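Local coordinates for protein N-(5'-phosphoribosyl)anthranilate isomerase (Pyrococcus furiosus, PDB 4AAJ) that catalyses the Amadori-type isomerisation of N-(5-phospho-beta-D-ribosyl)anthranilate to 1-(2-carboxyphenylamino)-1-deoxy-D-ribulose 5-phosphate, the third step from chorismate to tryptophan, at residues V23-I28 against G209-K214. Residues are numbered along the deposited sequence; the frame is centred on the assembly and turned at random.
Sequences VKICGI and GIKDPK
Lys-211 NZ reaches the turn that follows the first strand of the TIM barrel and donates to two successive carbonyls there, at 2.9 Å from Cys-26 O and 3.1 Å from Gly-27 O. The first bond lies in the carbonyl plane and is fairly straight at the acceptor, with a C=O...N angle of 154°. In the second the ammonium sits well above the plane of the Gly-27 carbonyl, with a C=O...N angle of 111°. Glu-206 forms a salt bridge to the same nitrogen and Ser-202 OG also bonds to it; the carboxylate probably offsets the charge of this buried lysine, and four groups in all grip its nitrogen. The lysine side chain bends at chi2 (67°) and then runs extended to NZ. Along the way its methylenes run alongside Ile-25 in the opposite direction, with Ile-25 CG2 4.0 Å from both CG and CE of Lys-211, while Ile-28 CG2 comes within 4.2 Å of Lys-211 CD. The two methyls pack against the CG-to-CE run of the lysine. The contact joins the loop after strand 22-25 to the short, weakly bonded strand 210-211, in the connection between the eighth barrel strand, 198-201, and helix 213-225. Gly-27, with a positive phi, turns the backbone here, and its O also accepts a hydrogen bond from Arg-54 NE.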
loop_
_atom_site.group_PDB
_atom_site.type_symbol
_atom_site.label_atom_id
_atom_site.label_comp_id
_atom_site.label_asym_id
_atom_site.label_seq_id
_atom_site.Cartn_x
_atom_site.Cartn_y
_atom_site.Cartn_z
ATOM N N VAL A 23 2.837 -6.092 -7.425
ATOM C CA VAL A 23 1.565 -6.458 -6.823
ATOM C C VAL A 23 1.765 -6.604 -5.313
ATOM O O VAL A 23 2.593 -7.405 -4.864
ATOM C CB VAL A 23 0.990 -7.774 -7.401
ATOM C CG1 VAL A 23 -0.350 -8.114 -6.767
ATOM C CG2 VAL A 23 0.839 -7.678 -8.907
ATOM N N LYS A 24 1.010 -5.821 -4.545
ATOM C CA LYS A 24 1.079 -5.894 -3.091
ATOM C C LYS A 24 -0.257 -6.427 -2.571
ATOM O O LYS A 24 -1.316 -5.925 -2.938
ATOM C CB LYS A 24 1.373 -4.519 -2.496
ATOM C CG LYS A 24 1.389 -4.481 -0.970
ATOM C CD LYS A 24 1.891 -3.143 -0.460
ATOM C CE LYS A 24 1.553 -2.946 1.014
ATOM N NZ LYS A 24 0.144 -2.493 1.185
ATOM N N ILE A 25 -0.210 -7.448 -1.725
ATOM C CA ILE A 25 -1.430 -7.950 -1.089
ATOM C C ILE A 25 -1.425 -7.462 0.351
ATOM O O ILE A 25 -0.590 -7.879 1.140
ATOM C CB ILE A 25 -1.514 -9.494 -1.087
ATOM C CG1 ILE A 25 -1.247 -10.079 -2.481
ATOM C CG2 ILE A 25 -2.847 -9.944 -0.488
ATOM C CD1 ILE A 25 -2.167 -9.612 -3.579
ATOM N N CYS A 26 -2.359 -6.576 0.685
ATOM C CA CYS A 26 -2.311 -5.844 1.950
ATOM C C CYS A 26 -3.223 -6.441 3.021
ATOM O O CYS A 26 -4.194 -7.128 2.710
ATOM C CB CYS A 26 -2.697 -4.373 1.729
ATOM S SG CYS A 26 -2.140 -3.336 3.098
ATOM N N GLY A 27 -2.889 -6.165 4.275
ATOM C CA GLY A 27 -3.762 -6.474 5.409
ATOM C C GLY A 27 -3.839 -7.939 5.769
ATOM O O GLY A 27 -4.934 -8.476 5.952
ATOM N N ILE A 28 -2.688 -8.598 5.850
ATOM C CA ILE A 28 -2.667 -9.981 6.365
ATOM C C ILE A 28 -2.574 -10.000 7.892
ATOM O O ILE A 28 -2.013 -9.079 8.519
ATOM C CB ILE A 28 -1.562 -10.854 5.702
ATOM C CG1 ILE A 28 -0.166 -10.316 6.028
ATOM C CG2 ILE A 28 -1.813 -10.990 4.201
ATOM C CD1 ILE A 28 0.960 -11.276 5.653
ATOM N N GLY A 209 -13.079 -12.722 5.545
ATOM C CA GLY A 209 -12.019 -11.967 6.223
ATOM C C GLY A 209 -10.660 -12.649 6.260
ATOM O O GLY A 209 -9.828 -12.343 7.120
ATOM N N ILE A 210 -10.439 -13.584 5.338
ATOM C CA ILE A 210 -9.168 -14.303 5.236
ATOM C C ILE A 210 -8.764 -14.369 3.762
ATOM O O ILE A 210 -9.596 -14.645 2.900
ATOM C CB ILE A 210 -9.259 -15.735 5.834
ATOM C CG1 ILE A 210 -9.780 -15.694 7.277
ATOM C CG2 ILE A 210 -7.903 -16.438 5.790
ATOM C CD1 ILE A 210 -10.387 -16.995 7.761
ATOM N N LYS A 211 -7.490 -14.100 3.474
ATOM C CA LYS A 211 -6.982 -14.146 2.101
ATOM C C LYS A 211 -7.168 -15.531 1.476
ATOM O O LYS A 211 -6.771 -16.538 2.058
ATOM C CB LYS A 211 -5.509 -13.714 2.040
ATOM C CG LYS A 211 -5.286 -12.241 1.695
ATOM C CD LYS A 211 -5.776 -11.302 2.781
ATOM C CE LYS A 211 -5.655 -9.851 2.335
ATOM N NZ LYS A 211 -6.386 -8.946 3.254
ATOM N N ASP A 212 -7.788 -15.562 0.298
ATOM C CA ASP A 212 -8.108 -16.812 -0.397
ATOM C C ASP A 212 -7.023 -17.147 -1.411
ATOM O O ASP A 212 -6.762 -16.347 -2.312
ATOM C CB ASP A 212 -9.461 -16.689 -1.104
ATOM C CG ASP A 212 -9.815 -17.928 -1.917
ATOM O OD1 ASP A 212 -10.313 -18.901 -1.317
ATOM O OD2 ASP A 212 -9.610 -17.922 -3.152
ATOM N N PRO A 213 -6.399 -18.339 -1.286
ATOM C CA PRO A 213 -5.291 -18.721 -2.169
ATOM C C PRO A 213 -5.620 -18.671 -3.659
ATOM O O PRO A 213 -4.760 -18.308 -4.470
ATOM C CB PRO A 213 -4.972 -20.155 -1.728
ATOM C CG PRO A 213 -5.399 -20.196 -0.302
ATOM C CD PRO A 213 -6.649 -19.369 -0.260
ATOM N N LYS A 214 -6.852 -19.022 -4.018
ATOM C CA LYS A 214 -7.259 -19.018 -5.422
ATOM C C LYS A 214 -7.528 -17.605 -5.943
ATOM O O LYS A 214 -7.207 -17.299 -7.091
ATOM C CB LYS A 214 -8.456 -19.945 -5.659
ATOM C CG LYS A 214 -8.077 -21.421 -5.662
ATOM C CD LYS A 214 -9.290 -22.326 -5.502
ATOM C CE LYS A 214 -8.868 -23.784 -5.401
ATOM N NZ LYS A 214 -9.971 -24.649 -4.901
#